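Local coordinates for staphylococcal nuclease domain-containing protein 1 (Drosophila melanogaster, PDB 2WAC) that cleaves both DNA and RNA as an endonuclease, works with the RNA-induced silencing complex, and recognises peptides carrying symmetrically dimethylated arginine through its Tudor domain, at residues W68-V73 and A100-A105; T114-A119 and L148-K153; L160-D165 and K169-K174. All blocks are in the same frame, centred on the assembly; numbering follows the deposited sequence.

Two beta domains share this fragment and divide the three contacts. Interaction 1 comes first and lies in the antiparallel Tudor sheet; its segment 68-73 falls within region 62-90, involved in dimethylarginine binding. Interactions 2 and 3 follow in series and reach one mixed sheet, interaction 3 joining its strand 159-164, which lies between 113-118 and 145-152, to helix 172-178. Their centres are about 10 Å apart, and E151 touches L160 and T162. Interaction 1 does not touch them: its centre is about 27 Å from that of interaction 2 (nearest atoms about 9 Å) and 33 Å from that of interaction 3. Strand 99-101 leads on to strand 113-118, carrying the chain from Tudor to nuclease-like sheet.

Interaction 1 of 3, residues W68-V73 and A100-A105; sequences WYRAKV and AALPPA
W68 and A100 meet, as do R70 and L102, between backbones that are near but not paired. The CA atoms of R70 and L102 are 7.5 Å apart and those of W68 and A100 9.3 Å, too far for a beta ladder, so side chains alone make the contact. Residues 68-73 are all strand and lie in the region involved in dimethylarginine binding; the other segment begins in strand 99-101 and runs on into a loop with P103 and P104.

The indole of W68 approaches A100 with its six-membered ring: CZ3 lies 4.1 Å from the A100 CB, and the methyl comes to the ring obliquely. W68 carries CG anti to its carbonyl carbon (chi1 -65°), which turns the ring toward A100. Two residues on, the aliphatic part of R70 does the touching. Its CD meets CD2 of L102 at 4.1 Å, the two side chains crossing at a slant. A bend at chi3 (-62°) then carries the guanidinium beyond this apolar contact. There the charged end is gripped by several acceptors: NH2 forms a salt bridge with D87, which probably balances the buried positive charge, and a hydrogen bond to the K110 carbonyl, while NH1 donates to the carbonyls of F106 and E109. R70 thus packs against L102 and ties F106, E109 and K110 to the sheet.

Strand 57-61 lies between strands 68-77 and 99-101 in the Tudor sheet, which explains the wide spacing; L102 also packs on L57. Helix 26-42 supplies F40, whose ring meets W68 and touches A100, and L32, which packs against R70.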
loop_
_atom_site.group_PDB
_atom_site.type_symbol
_atom_site.label_atom_id
_atom_site.label_comp_id
_atom_site.label_asym_id
_atom_site.label_seq_id
_atom_site.Cartn_x
_atom_site.Cartn_y
_atom_site.Cartn_z
ATOM N N TRP A 68 -16.218 11.861 4.338
ATOM C CA TRP A 68 -15.463 11.668 5.575
ATOM C C TRP A 68 -14.894 10.247 5.679
ATOM O O TRP A 68 -15.608 9.265 5.459
ATOM C CB TRP A 68 -16.343 11.992 6.788
ATOM C CG TRP A 68 -16.761 13.447 6.881
ATOM C CD1 TRP A 68 -17.902 14.010 6.377
ATOM C CD2 TRP A 68 -16.042 14.509 7.526
ATOM N NE1 TRP A 68 -17.935 15.355 6.666
ATOM C CE2 TRP A 68 -16.808 15.687 7.371
ATOM C CE3 TRP A 68 -14.826 14.578 8.220
ATOM C CZ2 TRP A 68 -16.395 16.925 7.882
ATOM C CZ3 TRP A 68 -14.415 15.810 8.730
ATOM C CH2 TRP A 68 -15.201 16.966 8.556
ATOM N N TYR A 69 -13.603 10.157 6.006
ATOM C CA TYR A 69 -12.888 8.883 6.137
ATOM C C TYR A 69 -12.149 8.808 7.481
ATOM O O TYR A 69 -11.866 9.836 8.096
ATOM C CB TYR A 69 -11.867 8.719 5.001
ATOM C CG TYR A 69 -12.440 8.654 3.597
ATOM C CD1 TYR A 69 -12.921 9.798 2.962
ATOM C CD2 TYR A 69 -12.464 7.453 2.891
ATOM C CE1 TYR A 69 -13.443 9.744 1.673
ATOM C CE2 TYR A 69 -12.977 7.388 1.596
ATOM C CZ TYR A 69 -13.465 8.539 0.996
ATOM O OH TYR A 69 -13.972 8.482 -0.283
ATOM N N ARG A 70 -11.836 7.593 7.932
ATOM C CA ARG A 70 -10.974 7.410 9.102
ATOM C C ARG A 70 -9.538 7.749 8.712
ATOM O O ARG A 70 -9.068 7.342 7.645
ATOM C CB ARG A 70 -11.045 5.976 9.636
ATOM C CG ARG A 70 -12.423 5.521 10.087
ATOM C CD ARG A 70 -12.331 4.366 11.077
ATOM N NE ARG A 70 -11.701 3.171 10.513
ATOM C CZ ARG A 70 -11.356 2.095 11.217
ATOM N NH1 ARG A 70 -11.570 2.050 12.528
ATOM N NH2 ARG A 70 -10.790 1.060 10.610
ATOM N N ALA A 71 -8.846 8.497 9.566
ATOM C CA ALA A 71 -7.500 8.961 9.241
ATOM C C ALA A 71 -6.601 9.077 10.465
ATOM O O ALA A 71 -7.066 9.376 11.562
ATOM C CB ALA A 71 -7.562 10.295 8.496
ATOM N N LYS A 72 -5.310 8.829 10.260
ATOM C CA LYS A 72 -4.306 9.016 11.298
ATOM C C LYS A 72 -3.518 10.281 10.992
ATOM O O LYS A 72 -3.025 10.455 9.877
ATOM C CB LYS A 72 -3.375 7.801 11.353
ATOM C CG LYS A 72 -2.208 7.909 12.331
ATOM C CD LYS A 72 -1.333 6.671 12.224
ATOM C CE LYS A 72 0.055 6.898 12.791
ATOM N NZ LYS A 72 0.929 5.711 12.554
ATOM N N VAL A 73 -3.417 11.169 11.977
ATOM C CA VAL A 73 -2.605 12.369 11.836
ATOM C C VAL A 73 -1.137 12.000 12.035
ATOM O O VAL A 73 -0.739 11.561 13.116
ATOM C CB VAL A 73 -3.025 13.479 12.830
ATOM C CG1 VAL A 73 -2.115 14.683 12.693
ATOM C CG2 VAL A 73 -4.474 13.886 12.599
ATOM N N ALA A 100 -12.044 16.358 12.123
ATOM C CA ALA A 100 -12.940 16.333 13.272
ATOM C C ALA A 100 -12.590 15.155 14.169
ATOM O O ALA A 100 -11.907 14.218 13.739
ATOM C CB ALA A 100 -14.386 16.247 12.813
ATOM N N ALA A 101 -13.046 15.210 15.418
ATOM C CA ALA A 101 -12.900 14.082 16.329
ATOM C C ALA A 101 -13.697 12.904 15.783
ATOM O O ALA A 101 -14.867 13.049 15.414
ATOM C CB ALA A 101 -13.376 14.455 17.728
ATOM N N LEU A 102 -13.043 11.749 15.704
ATOM C CA LEU A 102 -13.699 10.513 15.308
ATOM C C LEU A 102 -14.463 9.961 16.510
ATOM O O LEU A 102 -13.879 9.795 17.586
ATOM C CB LEU A 102 -12.667 9.497 14.801
ATOM C CG LEU A 102 -13.127 8.193 14.137
ATOM C CD1 LEU A 102 -13.875 8.444 12.832
ATOM C CD2 LEU A 102 -11.933 7.292 13.890
ATOM N N PRO A 103 -15.774 9.692 16.339
ATOM C CA PRO A 103 -16.570 9.152 17.439
ATOM C C PRO A 103 -16.045 7.781 17.851
ATOM O O PRO A 103 -15.817 6.934 16.983
ATOM C CB PRO A 103 -17.976 9.028 16.837
ATOM C CG PRO A 103 -17.973 9.921 15.643
ATOM C CD PRO A 103 -16.579 9.870 15.117
ATOM N N PRO A 104 -15.814 7.577 19.165
ATOM C CA PRO A 104 -15.297 6.329 19.725
ATOM C C PRO A 104 -15.872 5.045 19.122
ATOM O O PRO A 104 -15.196 4.008 19.149
ATOM C CB PRO A 104 -15.660 6.442 21.207
ATOM C CG PRO A 104 -15.544 7.898 21.483
ATOM C CD PRO A 104 -15.988 8.601 20.217
ATOM N N ALA A 105 -17.088 5.116 18.577
ATOM C CA ALA A 105 -17.727 3.977 17.905
ATOM C C ALA A 105 -16.993 3.512 16.640
ATOM O O ALA A 105 -17.073 2.338 16.270
ATOM C CB ALA A 105 -19.181 4.301 17.584
#

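Interaction 2 of 3, residues T114-A119 and L148-K153; sequences TEYALA and LNVELK
Y116 approaches L148 and V150 from a strand running 63° away from the direction of theirs, with CA atoms of Y116 and V150 8.5 Å apart and those of A119 and E151 7.2 Å apart.

The aromatic ring is the centre of the contact. CD1 of L148 sits over one face of Y116, 3.8 Å from the ring centroid and 19° off the normal, a CH-pi contact displaced toward the rim; its shortest approach is 3.6 Å, to CE2. V150 comes to the same ring obliquely on its CE1 side, CG2 lying 4.0 Å from CE1, with the two side chains nearly perpendicular. Y116 has CG anti to the carbonyl carbon, a setting that directs the ring toward these branches.

Strand 159-164 separates the two segments in the mixed sheet, running parallel to strand 113-118 and antiparallel to strand 145-152, so the contact spans a strand whose A161 also packs against Y116. The strand order is that of the OB-fold of the staphylococcal nuclease domain. Opposite L160, E151 and L152 form a classic beta bulge.

At the far end, A119 CB meets CG of E151 at 4.1 Å. The bend of E151 at chi2 (-69°) takes its carboxylate back toward its own strand, where ND2 of N149 donates to OE2 at 2.9 Å from above the carboxylate plane. The hydroxyl of T162 is a second hydrogen-bonding partner of OE2, tying the glutamate to the intervening strand.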
loop_
_atom_site.group_PDB
_atom_site.type_symbol
_atom_site.label_atom_id
_atom_site.label_comp_id
_atom_site.label_asym_id
_atom_site.label_seq_id
_atom_site.Cartn_x
_atom_site.Cartn_y
_atom_site.Cartn_z
ATOM N N THR A 114 -3.372 -2.571 5.091
ATOM C CA THR A 114 -2.074 -2.863 5.699
ATOM C C THR A 114 -0.965 -2.648 4.674
ATOM O O THR A 114 -1.078 -3.097 3.532
ATOM C CB THR A 114 -2.019 -4.318 6.232
ATOM O OG1 THR A 114 -3.147 -4.559 7.082
ATOM C CG2 THR A 114 -0.731 -4.576 7.018
ATOM N N GLU A 115 0.099 -1.961 5.087
ATOM C CA GLU A 115 1.246 -1.715 4.214
ATOM C C GLU A 115 2.237 -2.881 4.205
ATOM O O GLU A 115 2.531 -3.469 5.247
ATOM C CB GLU A 115 1.963 -0.420 4.606
ATOM C CG GLU A 115 2.947 0.080 3.551
ATOM C CD GLU A 115 3.579 1.418 3.898
ATOM O OE1 GLU A 115 3.386 1.915 5.031
ATOM O OE2 GLU A 115 4.279 1.972 3.025
ATOM N N TYR A 116 2.743 -3.198 3.014
ATOM C CA TYR A 116 3.764 -4.228 2.827
ATOM C C TYR A 116 4.855 -3.720 1.900
ATOM O O TYR A 116 4.616 -2.824 1.091
ATOM C CB TYR A 116 3.159 -5.490 2.206
ATOM C CG TYR A 116 2.040 -6.107 3.002
ATOM C CD1 TYR A 116 2.307 -7.035 4.009
ATOM C CD2 TYR A 116 0.709 -5.768 2.748
ATOM C CE1 TYR A 116 1.280 -7.606 4.745
ATOM C CE2 TYR A 116 -0.328 -6.335 3.483
ATOM C CZ TYR A 116 -0.034 -7.256 4.476
ATOM O OH TYR A 116 -1.049 -7.826 5.209
ATOM N N ALA A 117 6.044 -4.303 2.012
ATOM C CA ALA A 117 7.099 -4.091 1.028
ATOM C C ALA A 117 7.041 -5.225 0.012
ATOM O O ALA A 117 6.928 -6.392 0.397
ATOM C CB ALA A 117 8.460 -4.051 1.708
ATOM N N LEU A 118 7.103 -4.893 -1.278
ATOM C CA LEU A 118 7.161 -5.923 -2.318
ATOM C C LEU A 118 8.489 -6.662 -2.186
ATOM O O LEU A 118 9.561 -6.067 -2.323
ATOM C CB LEU A 118 6.988 -5.326 -3.721
ATOM C CG LEU A 118 6.771 -6.293 -4.896
ATOM C CD1 LEU A 118 5.464 -7.073 -4.764
ATOM C CD2 LEU A 118 6.811 -5.543 -6.219
ATOM N N ALA A 119 8.401 -7.958 -1.901
ATOM C CA ALA A 119 9.558 -8.757 -1.494
ATOM C C ALA A 119 10.685 -8.794 -2.524
ATOM O O ALA A 119 10.460 -9.120 -3.691
ATOM C CB ALA A 119 9.125 -10.172 -1.123
ATOM N N LEU A 148 -1.677 -12.909 -1.472
ATOM C CA LEU A 148 -0.542 -12.348 -0.746
ATOM C C LEU A 148 0.073 -13.374 0.199
ATOM O O LEU A 148 -0.644 -14.084 0.907
ATOM C CB LEU A 148 -0.975 -11.094 0.032
ATOM C CG LEU A 148 0.025 -10.353 0.931
ATOM C CD1 LEU A 148 -0.245 -8.863 0.917
ATOM C CD2 LEU A 148 0.029 -10.891 2.368
ATOM N N ASN A 149 1.402 -13.443 0.201
ATOM C CA ASN A 149 2.139 -14.225 1.190
ATOM C C ASN A 149 3.184 -13.361 1.884
ATOM O O ASN A 149 3.992 -12.711 1.222
ATOM C CB ASN A 149 2.811 -15.442 0.544
ATOM C CG ASN A 149 3.475 -16.354 1.567
ATOM O OD1 ASN A 149 2.841 -16.801 2.526
ATOM N ND2 ASN A 149 4.757 -16.633 1.364
ATOM N N VAL A 150 3.159 -13.351 3.215
ATOM C CA VAL A 150 4.171 -12.640 3.992
ATOM C C VAL A 150 5.437 -13.493 4.034
ATOM O O VAL A 150 5.413 -14.630 4.509
ATOM C CB VAL A 150 3.676 -12.300 5.426
ATOM C CG1 VAL A 150 4.790 -11.655 6.251
ATOM C CG2 VAL A 150 2.461 -11.379 5.371
ATOM N N GLU A 151 6.534 -12.939 3.522
ATOM C CA GLU A 151 7.800 -13.672 3.412
ATOM C C GLU A 151 8.715 -13.450 4.613
ATOM O O GLU A 151 9.442 -14.355 5.025
ATOM C CB GLU A 151 8.538 -13.290 2.124
ATOM C CG GLU A 151 7.736 -13.489 0.835
ATOM C CD GLU A 151 7.484 -14.951 0.487
ATOM O OE1 GLU A 151 8.184 -15.839 1.019
ATOM O OE2 GLU A 151 6.580 -15.213 -0.332
ATOM N N LEU A 152 8.680 -12.236 5.158
ATOM C CA LEU A 152 9.488 -11.881 6.318
ATOM C C LEU A 152 8.827 -10.774 7.121
ATOM O O LEU A 152 8.441 -9.742 6.570
ATOM C CB LEU A 152 10.896 -11.436 5.897
ATOM C CG LEU A 152 11.942 -11.268 7.010
ATOM C CD1 LEU A 152 12.424 -12.621 7.524
ATOM C CD2 LEU A 152 13.118 -10.443 6.522
ATOM N N LYS A 153 8.700 -11.003 8.424
ATOM C CA LYS A 153 8.279 -9.961 9.356
ATOM C C LYS A 153 9.454 -9.028 9.632
ATOM O O LYS A 153 10.574 -9.484 9.874
ATOM C CB LYS A 153 7.784 -10.569 10.670
ATOM C CG LYS A 153 6.549 -11.445 10.547
ATOM C CD LYS A 153 6.285 -12.182 11.853
ATOM C CE LYS A 153 5.116 -13.150 11.730
ATOM N NZ LYS A 153 3.811 -12.437 11.610
#

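Interaction 3 of 3, residues L160-D165 and K169-K174; sequences LATLRD and KVDFGK
R164 and K169 lie together where strand 159-164, the last of the nuclease-domain sheet along the chain, turns back toward the N-terminus of helix 172-178. From CB, 4.1 Å from the V170 carbonyl O, the arginine extends with CG anti to the backbone N (chi1 -167°). CG and CD pass along the K169 backbone, CG coming 3.4 Å from the K169 O. The chain bends at chi3, NE nears the lysine CD, and that methylene lies over one guanidinium face, 3.4 Å from both CZ and NH2 and 4.1 Å from NH1. NH2 also hydrogen-bonds to OE1 of Q147, and Y4 provides a cation-pi partner.

The backbones are joined by F172 N donating to L163 O, D165 N to V170 O and K169 N to D165 O, around a single bridge between R164 and D171. The F172 ring reaches D165, its CZ 3.7 Å from the D165 CB. D171 is the N-cap: OD1 accepts from K174 N and from a water that also accepts from L163 N and G173 N, while OD2 is hydrogen-bonded to OH of Y199.

R164 NH2 and K169 NZ are only 3.6 Å apart, so their like charges probably disfavour each other; methylene packing and the outside partners of R164 would offset this, while D171 may draw stabilisation from the helix start.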
loop_
_atom_site.group_PDB
_atom_site.type_symbol
_atom_site.label_atom_id
_atom_site.label_comp_id
_atom_site.label_asym_id
_atom_site.label_seq_id
_atom_site.Cartn_x
_atom_site.Cartn_y
_atom_site.Cartn_z
ATOM N N LEU A 160 7.768 -7.897 4.464
ATOM C CA LEU A 160 8.013 -8.324 3.082
ATOM C C LEU A 160 6.931 -9.298 2.620
ATOM O O LEU A 160 6.632 -10.272 3.313
ATOM C CB LEU A 160 9.398 -8.978 2.951
ATOM C CG LEU A 160 10.639 -8.133 2.632
ATOM C CD1 LEU A 160 10.865 -6.999 3.630
ATOM C CD2 LEU A 160 11.875 -9.025 2.554
ATOM N N ALA A 161 6.349 -9.028 1.452
ATOM C CA ALA A 161 5.280 -9.865 0.914
ATOM C C ALA A 161 5.403 -10.084 -0.591
ATOM O O ALA A 161 5.789 -9.175 -1.328
ATOM C CB ALA A 161 3.916 -9.266 1.252
ATOM N N THR A 162 5.077 -11.294 -1.038
ATOM C CA THR A 162 4.906 -11.549 -2.466
ATOM C C THR A 162 3.432 -11.429 -2.839
ATOM O O THR A 162 2.550 -11.602 -1.994
ATOM C CB THR A 162 5.434 -12.942 -2.900
ATOM O OG1 THR A 162 4.850 -13.963 -2.081
ATOM C CG2 THR A 162 6.957 -13.002 -2.800
ATOM N N LEU A 163 3.181 -11.118 -4.108
ATOM C CA LEU A 163 1.831 -11.067 -4.655
ATOM C C LEU A 163 1.735 -11.992 -5.858
ATOM O O LEU A 163 2.629 -12.017 -6.706
ATOM C CB LEU A 163 1.444 -9.636 -5.051
ATOM C CG LEU A 163 1.346 -8.574 -3.952
ATOM C CD1 LEU A 163 0.989 -7.225 -4.563
ATOM C CD2 LEU A 163 0.335 -8.960 -2.873
ATOM N N ARG A 164 0.641 -12.742 -5.925
ATOM C CA ARG A 164 0.466 -13.790 -6.922
ATOM C C ARG A 164 -0.887 -13.650 -7.615
ATOM O O ARG A 164 -1.883 -13.316 -6.970
ATOM C CB ARG A 164 0.560 -15.154 -6.230
ATOM C CG ARG A 164 0.707 -16.337 -7.156
ATOM C CD ARG A 164 1.022 -17.617 -6.390
ATOM N NE ARG A 164 -0.179 -18.307 -5.918
ATOM C CZ ARG A 164 -0.213 -19.586 -5.549
ATOM N NH1 ARG A 164 0.887 -20.328 -5.595
ATOM N NH2 ARG A 164 -1.352 -20.130 -5.137
ATOM N N ASP A 165 -0.920 -13.903 -8.925
ATOM C CA ASP A 165 -2.188 -13.985 -9.648
ATOM C C ASP A 165 -2.898 -15.285 -9.266
ATOM O O ASP A 165 -2.293 -16.353 -9.310
ATOM C CB ASP A 165 -1.978 -13.912 -11.166
ATOM C CG ASP A 165 -3.288 -13.843 -11.935
ATOM O OD1 ASP A 165 -3.902 -14.903 -12.180
ATOM O OD2 ASP A 165 -3.705 -12.724 -12.298
ATOM N N LYS A 169 -0.931 -18.101 -11.184
ATOM C CA LYS A 169 0.041 -18.283 -10.099
ATOM C C LYS A 169 1.382 -17.578 -10.356
ATOM O O LYS A 169 2.388 -17.900 -9.724
ATOM C CB LYS A 169 0.241 -19.768 -9.738
ATOM C CG LYS A 169 -1.049 -20.577 -9.536
ATOM C CD LYS A 169 -1.974 -19.958 -8.492
ATOM C CE LYS A 169 -3.245 -20.774 -8.309
ATOM N NZ LYS A 169 -2.995 -22.105 -7.690
ATOM N N VAL A 170 1.383 -16.605 -11.267
ATOM C CA VAL A 170 2.576 -15.796 -11.532
ATOM C C VAL A 170 2.846 -14.832 -10.375
ATOM O O VAL A 170 1.962 -14.079 -9.955
ATOM C CB VAL A 170 2.482 -15.019 -12.879
ATOM C CG1 VAL A 170 3.660 -14.061 -13.047
ATOM C CG2 VAL A 170 2.426 -15.986 -14.056
ATOM N N ASP A 171 4.074 -14.896 -9.862
ATOM C CA ASP A 171 4.605 -13.956 -8.880
ATOM C C ASP A 171 4.842 -12.612 -9.577
ATOM O O ASP A 171 5.717 -12.503 -10.440
ATOM C CB ASP A 171 5.916 -14.528 -8.309
ATOM C CG ASP A 171 6.589 -13.614 -7.288
ATOM O OD1 ASP A 171 6.286 -12.407 -7.232
ATOM O OD2 ASP A 171 7.452 -14.113 -6.538
ATOM N N PHE A 172 4.060 -11.598 -9.204
ATOM C CA PHE A 172 4.104 -10.286 -9.865
ATOM C C PHE A 172 5.436 -9.544 -9.715
ATOM O O PHE A 172 5.929 -8.962 -10.684
ATOM C CB PHE A 172 2.943 -9.393 -9.404
ATOM C CG PHE A 172 1.610 -9.760 -10.006
ATOM C CD1 PHE A 172 1.373 -9.592 -11.370
ATOM C CD2 PHE A 172 0.586 -10.255 -9.206
ATOM C CE1 PHE A 172 0.140 -9.922 -11.926
ATOM C CE2 PHE A 172 -0.654 -10.584 -9.755
ATOM C CZ PHE A 172 -0.876 -10.418 -11.116
ATOM N N GLY A 173 6.007 -9.563 -8.512
ATOM C CA GLY A 173 7.313 -8.946 -8.257
ATOM C C GLY A 173 8.443 -9.578 -9.055
ATOM O O GLY A 173 9.307 -8.874 -9.584
ATOM N N LYS A 174 8.431 -10.907 -9.139
ATOM C CA LYS A 174 9.423 -11.652 -9.914
ATOM C C LYS A 174 9.288 -11.368 -11.409
ATOM O O LYS A 174 10.290 -11.274 -12.122
ATOM C CB LYS A 174 9.299 -13.155 -9.647
ATOM C CG LYS A 174 10.416 -13.993 -10.254
ATOM C CD LYS A 174 10.200 -15.475 -10.009
ATOM C CE LYS A 174 11.297 -16.297 -10.660
ATOM N NZ LYS A 174 11.162 -17.756 -10.369
HETATM O O HOH W 1 5.466 -10.479 -5.624
#